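Local coordinates for malonyl CoA-acyl carrier protein transacylase (Synechocystis sp. PCC 6803 substr. Kazusa, PDB 4RR5), which catalyses the transfer of the malonyl group from malonyl-CoA to holo-acyl carrier protein, releasing CoA, in fatty acid biosynthesis, at residues T24-E29 with A71-D76; L38-V43 with Q60-V65; G122-A127 with A164-I169. One frame throughout, in Å; residues are numbered along the deposited sequence.

Contact 1. Residues T24-E29 with A71-D76; sequences TAIAKE and ADLLRD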
# COMPACT_ATOMS: atom_id res chain seq x y z
N THR A 24 21.04 -2.74 -12.33
CA THR A 24 21.72 -2.55 -11.05
C THR A 24 21.99 -3.92 -10.37
O THR A 24 21.18 -4.85 -10.47
CB THR A 24 20.90 -1.63 -10.06
OG1 THR A 24 19.73 -2.31 -9.59
CG2 THR A 24 20.48 -0.33 -10.74
N ALA A 25 23.13 -4.03 -9.72
CA ALA A 25 23.49 -5.25 -9.00
C ALA A 25 22.48 -5.54 -7.88
O ALA A 25 22.08 -6.70 -7.67
CB ALA A 25 24.89 -5.14 -8.42
N ILE A 26 22.08 -4.48 -7.18
CA ILE A 26 21.11 -4.58 -6.08
C ILE A 26 19.80 -5.21 -6.55
O ILE A 26 19.31 -6.15 -5.93
CB ILE A 26 20.87 -3.20 -5.44
CG1 ILE A 26 21.95 -2.94 -4.38
CG2 ILE A 26 19.45 -3.10 -4.85
CD1 ILE A 26 22.10 -1.50 -3.93
N ALA A 27 19.26 -4.72 -7.67
CA ALA A 27 18.03 -5.28 -8.23
C ALA A 27 18.21 -6.72 -8.71
O ALA A 27 17.34 -7.56 -8.46
CB ALA A 27 17.52 -4.42 -9.39
N LYS A 28 19.31 -7.00 -9.41
CA LYS A 28 19.55 -8.33 -9.95
C LYS A 28 19.46 -9.35 -8.82
O LYS A 28 18.68 -10.31 -8.88
CB LYS A 28 20.92 -8.40 -10.64
CG LYS A 28 21.24 -9.72 -11.38
CD LYS A 28 22.66 -9.69 -11.98
CE LYS A 28 22.98 -10.92 -12.82
NZ LYS A 28 24.40 -10.89 -13.35
N GLU A 29 20.24 -9.08 -7.78
CA GLU A 29 20.30 -9.91 -6.58
C GLU A 29 18.92 -10.14 -5.95
O GLU A 29 18.46 -11.27 -5.84
CB GLU A 29 21.27 -9.26 -5.60
CG GLU A 29 21.23 -9.77 -4.17
CD GLU A 29 22.09 -8.94 -3.22
OE1 GLU A 29 22.93 -8.13 -3.70
OE2 GLU A 29 21.94 -9.09 -1.99
N ALA A 71 14.01 1.20 -2.58
CA ALA A 71 14.49 1.69 -1.29
C ALA A 71 16.00 1.49 -1.13
O ALA A 71 16.72 2.38 -0.65
CB ALA A 71 13.76 1.00 -0.16
N ASP A 72 16.49 0.32 -1.53
CA ASP A 72 17.91 0.05 -1.40
C ASP A 72 18.72 0.84 -2.42
O ASP A 72 19.84 1.23 -2.14
CB ASP A 72 18.17 -1.44 -1.55
CG ASP A 72 17.62 -2.23 -0.40
OD1 ASP A 72 17.32 -1.61 0.64
OD2 ASP A 72 17.50 -3.45 -0.52
N LEU A 73 18.15 1.07 -3.60
CA LEU A 73 18.82 1.89 -4.60
C LEU A 73 18.99 3.33 -4.11
O LEU A 73 20.05 3.92 -4.28
CB LEU A 73 18.06 1.85 -5.92
CG LEU A 73 18.21 0.51 -6.65
CD1 LEU A 73 17.32 0.48 -7.88
CD2 LEU A 73 19.67 0.27 -7.01
N LEU A 74 17.93 3.86 -3.50
CA LEU A 74 17.97 5.17 -2.85
C LEU A 74 19.04 5.24 -1.77
O LEU A 74 19.84 6.18 -1.72
CB LEU A 74 16.60 5.50 -2.26
CG LEU A 74 15.62 5.98 -3.32
CD1 LEU A 74 14.17 5.88 -2.84
CD2 LEU A 74 16.00 7.40 -3.76
N ARG A 75 19.08 4.22 -0.91
CA ARG A 75 20.10 4.13 0.12
C ARG A 75 21.50 4.15 -0.47
O ARG A 75 22.35 4.93 -0.04
CB ARG A 75 19.90 2.88 0.97
CG ARG A 75 18.70 3.01 1.91
CD ARG A 75 18.74 2.01 3.05
NE ARG A 75 17.61 2.21 3.95
CZ ARG A 75 17.53 3.19 4.85
NH1 ARG A 75 18.51 4.08 4.97
NH2 ARG A 75 16.46 3.29 5.61
N ASP A 76 21.73 3.33 -1.48
CA ASP A 76 23.02 3.27 -2.15
C ASP A 76 23.47 4.64 -2.69
O ASP A 76 24.65 4.96 -2.65
CB ASP A 76 22.98 2.25 -3.28
CG ASP A 76 24.36 1.75 -3.66
OD1 ASP A 76 24.99 1.07 -2.82
OD2 ASP A 76 24.81 2.04 -4.79

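Contact 2. Residues L38-V43 with Q60-V65; sequences LGWSVV and QPCLYV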
# COMPACT_ATOMS: atom_id res chain seq x y z
N LEU A 38 9.61 -17.17 -4.14
CA LEU A 38 8.26 -17.18 -4.70
C LEU A 38 8.01 -18.35 -5.63
O LEU A 38 6.87 -18.75 -5.83
CB LEU A 38 7.98 -15.89 -5.48
CG LEU A 38 7.80 -14.56 -4.76
CD1 LEU A 38 7.95 -13.47 -5.79
CD2 LEU A 38 6.43 -14.49 -4.13
N GLY A 39 9.08 -18.86 -6.23
CA GLY A 39 8.94 -19.91 -7.23
C GLY A 39 8.63 -19.40 -8.63
O GLY A 39 8.36 -20.19 -9.54
N TRP A 40 8.68 -18.08 -8.81
CA TRP A 40 8.50 -17.49 -10.13
C TRP A 40 9.18 -16.13 -10.18
O TRP A 40 9.38 -15.49 -9.16
CB TRP A 40 7.01 -17.36 -10.49
CG TRP A 40 6.10 -16.82 -9.40
CD1 TRP A 40 5.41 -17.55 -8.48
CD2 TRP A 40 5.77 -15.45 -9.14
NE1 TRP A 40 4.68 -16.73 -7.67
CE2 TRP A 40 4.89 -15.43 -8.04
CE3 TRP A 40 6.15 -14.23 -9.72
CZ2 TRP A 40 4.37 -14.25 -7.52
CZ3 TRP A 40 5.63 -13.05 -9.20
CH2 TRP A 40 4.74 -13.07 -8.11
N SER A 41 9.53 -15.71 -11.38
CA SER A 41 10.29 -14.48 -11.56
C SER A 41 9.41 -13.23 -11.51
O SER A 41 8.42 -13.12 -12.25
CB SER A 41 11.04 -14.53 -12.89
OG SER A 41 11.59 -13.26 -13.19
N VAL A 42 9.78 -12.29 -10.65
CA VAL A 42 9.07 -11.01 -10.60
C VAL A 42 9.27 -10.21 -11.90
O VAL A 42 8.32 -9.61 -12.41
CB VAL A 42 9.50 -10.17 -9.37
CG1 VAL A 42 8.98 -8.73 -9.46
CG2 VAL A 42 9.01 -10.84 -8.09
N VAL A 43 10.48 -10.23 -12.44
CA VAL A 43 10.77 -9.56 -13.70
C VAL A 43 9.87 -10.06 -14.81
O VAL A 43 9.22 -9.28 -15.51
CB VAL A 43 12.23 -9.75 -14.14
CG1 VAL A 43 12.52 -8.94 -15.38
CG2 VAL A 43 13.15 -9.31 -13.04
N GLN A 60 0.93 -7.98 -5.42
CA GLN A 60 1.47 -7.61 -4.12
C GLN A 60 2.95 -7.99 -4.01
O GLN A 60 3.77 -7.12 -3.74
CB GLN A 60 0.63 -8.21 -2.98
CG GLN A 60 -0.78 -7.66 -2.93
CD GLN A 60 -1.46 -7.93 -1.60
OE1 GLN A 60 -0.80 -7.96 -0.56
NE2 GLN A 60 -2.76 -8.15 -1.63
N PRO A 61 3.31 -9.26 -4.24
CA PRO A 61 4.75 -9.49 -4.12
C PRO A 61 5.58 -8.75 -5.19
O PRO A 61 6.72 -8.38 -4.92
CB PRO A 61 4.89 -11.01 -4.26
CG PRO A 61 3.62 -11.47 -4.88
CD PRO A 61 2.56 -10.51 -4.47
N CYS A 62 5.01 -8.54 -6.37
CA CYS A 62 5.70 -7.73 -7.37
C CYS A 62 5.98 -6.30 -6.88
O CYS A 62 7.12 -5.81 -6.99
CB CYS A 62 4.92 -7.69 -8.68
SG CYS A 62 5.18 -9.14 -9.72
N LEU A 63 4.96 -5.63 -6.35
CA LEU A 63 5.13 -4.27 -5.85
C LEU A 63 6.10 -4.23 -4.67
O LEU A 63 6.91 -3.31 -4.56
CB LEU A 63 3.79 -3.67 -5.44
CG LEU A 63 2.88 -3.19 -6.56
CD1 LEU A 63 1.55 -2.71 -5.99
CD2 LEU A 63 3.55 -2.09 -7.37
N TYR A 64 6.02 -5.22 -3.79
CA TYR A 64 6.90 -5.26 -2.64
C TYR A 64 8.36 -5.42 -3.05
O TYR A 64 9.23 -4.74 -2.53
CB TYR A 64 6.50 -6.38 -1.67
CG TYR A 64 7.53 -6.64 -0.57
CD1 TYR A 64 8.59 -7.53 -0.77
CD2 TYR A 64 7.43 -6.01 0.66
CE1 TYR A 64 9.52 -7.78 0.22
CE2 TYR A 64 8.36 -6.25 1.67
CZ TYR A 64 9.40 -7.14 1.44
OH TYR A 64 10.31 -7.39 2.43
N VAL A 65 8.63 -6.34 -3.96
CA VAL A 65 10.00 -6.62 -4.36
C VAL A 65 10.61 -5.39 -5.04
O VAL A 65 11.76 -5.02 -4.78
CB VAL A 65 10.07 -7.85 -5.30
CG1 VAL A 65 11.44 -7.95 -5.99
CG2 VAL A 65 9.75 -9.13 -4.54

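Contact 3. Residues G122-A127 with A164-I169; sequences GGMMAA and AGVEAI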
# COMPACT_ATOMS: atom_id res chain seq x y z
N GLY A 122 -15.57 -12.93 -3.21
CA GLY A 122 -16.99 -12.86 -2.96
C GLY A 122 -17.51 -11.44 -3.12
O GLY A 122 -18.40 -11.18 -3.93
N GLY A 123 -16.94 -10.50 -2.36
CA GLY A 123 -17.43 -9.13 -2.34
C GLY A 123 -16.71 -8.19 -3.29
O GLY A 123 -16.10 -8.63 -4.27
N MET A 124 -16.75 -6.89 -2.98
CA MET A 124 -16.40 -5.85 -3.94
C MET A 124 -16.00 -4.51 -3.29
O MET A 124 -16.45 -4.17 -2.19
CB MET A 124 -17.60 -5.65 -4.87
CG MET A 124 -17.47 -4.58 -5.91
SD MET A 124 -19.11 -4.04 -6.40
CE MET A 124 -18.72 -2.38 -6.99
N MET A 125 -15.15 -3.75 -3.97
CA MET A 125 -14.81 -2.39 -3.54
C MET A 125 -14.97 -1.38 -4.68
O MET A 125 -14.74 -1.70 -5.85
CB MET A 125 -13.37 -2.34 -3.03
CG MET A 125 -12.96 -3.51 -2.14
SD MET A 125 -11.20 -3.46 -1.82
CE MET A 125 -11.11 -2.13 -0.62
N ALA A 126 -15.36 -0.15 -4.32
CA ALA A 126 -15.46 0.94 -5.29
C ALA A 126 -14.82 2.21 -4.76
O ALA A 126 -14.82 2.46 -3.55
CB ALA A 126 -16.92 1.21 -5.65
N ALA A 127 -14.28 3.03 -5.66
CA ALA A 127 -13.70 4.31 -5.26
C ALA A 127 -14.66 5.44 -5.61
O ALA A 127 -15.43 5.35 -6.57
CB ALA A 127 -12.36 4.52 -5.92
N ALA A 164 -23.95 -6.16 -3.87
CA ALA A 164 -25.24 -5.46 -3.79
C ALA A 164 -25.12 -4.12 -3.05
O ALA A 164 -25.54 -3.09 -3.58
CB ALA A 164 -26.27 -6.35 -3.12
N GLY A 165 -24.54 -4.15 -1.85
CA GLY A 165 -24.40 -2.96 -1.03
C GLY A 165 -23.56 -1.82 -1.61
O GLY A 165 -23.89 -0.64 -1.44
N VAL A 166 -22.45 -2.18 -2.27
CA VAL A 166 -21.55 -1.17 -2.81
C VAL A 166 -22.16 -0.53 -4.04
O VAL A 166 -22.05 0.69 -4.24
CB VAL A 166 -20.17 -1.76 -3.16
CG1 VAL A 166 -19.29 -0.69 -3.77
CG2 VAL A 166 -19.51 -2.33 -1.92
N GLU A 167 -22.81 -1.34 -4.87
CA GLU A 167 -23.58 -0.82 -6.01
C GLU A 167 -24.68 0.17 -5.57
O GLU A 167 -25.01 1.11 -6.30
CB GLU A 167 -24.19 -1.99 -6.80
CG GLU A 167 -23.16 -2.87 -7.49
CD GLU A 167 -22.60 -2.23 -8.75
OE1 GLU A 167 -21.77 -2.88 -9.43
OE2 GLU A 167 -22.98 -1.09 -9.08
N ALA A 168 -25.25 -0.05 -4.38
CA ALA A 168 -26.32 0.78 -3.86
C ALA A 168 -25.85 2.21 -3.60
O ALA A 168 -26.32 3.15 -4.24
CB ALA A 168 -26.88 0.18 -2.57
N ILE A 169 -24.92 2.34 -2.66
CA ILE A 169 -24.31 3.62 -2.31
C ILE A 169 -23.83 4.35 -3.57
O ILE A 169 -23.95 5.58 -3.65
CB ILE A 169 -23.16 3.42 -1.30
CG1 ILE A 169 -23.72 3.04 0.07
CG2 ILE A 169 -22.29 4.67 -1.19
CD1 ILE A 169 -22.71 3.10 1.18

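Contact 1. Residues T24-E29 with A71-D76
Ile26 and Leu73 have the nearest CA atoms of the two segments, 7.0 Å apart, in an antiparallel helix-helix pair near the surface of the acyl transferase domain. The axes of 25-29 and 71-76 come within 10.0 Å and their directions differ by 153°. In the first shell one methyl, Leu73 CD2, gathers Thr24 and Ile26 CB. It meets Thr24 OG1 at 3.6 Å, the two side chains reaching toward each other tip to tip, and it also touches Thr24 CB and CG2. Ile26 passes alongside Leu73 in the opposite sense, its CB 4.0 Å from Leu73 CD2. Ile26 makes two further contacts of its own, its branches reaching Asp72 and Asp76. With CG2 anti to the backbone N and CG1 beside that nitrogen (chi1 -85°), CG2 settles 3.9 Å from Asp72 CB, while CD1 reaches the next turn and lies 3.9 Å from Asp76 CB. Both aspartates thus present their methylene carbons to the isoleucine.

In the second shell, Asp72 OD2 forms a salt bridge with Lys30 NZ and a hydrogen bond with Tyr96 OH, which holds the carboxylate while its CB packs. Leu73 is flanked by Leu21, in the loop before helix 25-38, and by Leu290 of the C-terminal helix 287-291, which also touch it. Thr24 is the N-cap of helix 25-38, and its hydroxyl is also hydrogen-bonded to Leu21 O. The capping bond itself runs from Ala27 N to Thr24 OG1, 3.1 Å long with an N-H...O angle of 152°.

Contact 2. Residues L38-V43 with Q60-V65
Trp40 and Cys62 meet in a sulfur-aromatic contact where the loop joining helices 25-38 and 42-46 packs against helix 56-76, in the helical part of the acyl transferase domain. Cys62 SG lies 5.2 Å from the centroid of the indole six-membered ring and 85° off its normal, so the sulfur sits at the edge of the ring, in its plane. Two conformations bring about this meeting. The indole CG stands between the backbone N and the carbonyl carbon of Trp40 (chi1 45°), and chi2 near -92° turns the benzo end toward the helix. Cys62 places SG beside its own backbone N, where the sulfur also touches Val42 CG1 at 3.8 Å.

The same rim of the indole, which is partly exposed in an otherwise buried contact, receives Pro61. The two side chains cross at about a right angle, Pro61 CG lying 3.8 Å from Trp40 CH2 and nearly as close to CZ2. One indole face carries Leu38 CB, 4.0 Å above the plane and offset toward the rim, while the CD2 branch of that leucine continues to Pro61 CB at 3.8 Å. Proline and tryptophan are therefore both braced by Leu38, the last residue of its helix before Gly39 leaves helical geometry with positive phi.

Outside these segments, Lys45 makes a cation-pi contact with Trp40, and Leu107 of helix 103-119 touches both Pro61 and Val65. Ser41, the N-cap of helix 42-46, accepts from Glu44 N. In the first turn of that helix Val42 uses both branches: CG1 is committed to the cysteine, and CG2 meets Val65 CG2 tip to tip at 4.0 Å.

Contact 3. Residues G122-A127 with A164-I169
Met124 and Val166 bring strand 124-129 against helix 163-171, and the methionine can be followed outward. From CB, which is directed toward the helix, CG extends anti to the backbone N (chi1 178°), and the rest of the chain stays extended. SD then comes 4.1 Å from Val166 CB. At the tip, CE rests 3.7 Å from Val166 CG1 and 3.9 Å from Glu167 OE1, the glutamate crossing the methionine at about a right angle after a bend at its chi2 of -77°. The valine is gripped on both branches: its CG1 also meets Ala126 CB at 3.6 Å, and its CG2 packs on Met124 O at the same distance. Replacing Met124 with an alanine would probably cost Val166 CG1 one of its two methyl partners, leaving it Ala126 CB, and open a gap between the strand and Glu167 OE1.

Met125, between the two residues whose CB bonds point toward the helix, points away; its side chain is about 5 Å from that of His188, a probable active-site residue. Backbone hydrogen bonds with Gly161 and Ile159 tie Met124 and Ala126 to strand 156-161. Helix and strand run nearly parallel (18°). The strand order 178-180, 124-129, 156-161, 146-153, with helices 133-140 and 163-171, marks the ferredoxin-like small subdomain of FabD transacylases, whose other sheet face, through Met125, probably borders the active site.

How the contacts relate
Contacts 1 and 2 share helix 56-76, contact 1 at its C-terminal end, contact 2 nearer its N-terminus, with centres 15 Å apart. Along the chain, 38-43 and 60-65 both fall between 24-29 and 71-76, so successive helices 25-38 and 42-46 each meet this one long helix. Contact 3 follows later, its centre 40 Å from that of contact 1 and 29 Å from that of contact 2; its strand belongs to the five-stranded mixed sheet, on which its helix packs. Contacts 1 and 2 thus brace the larger part and contact 3 the ferredoxin-like subdomain, the active site probably lying where they meet: Ser88's side chain is about 12 Å from Pro61's and about 8 Å from Met125's.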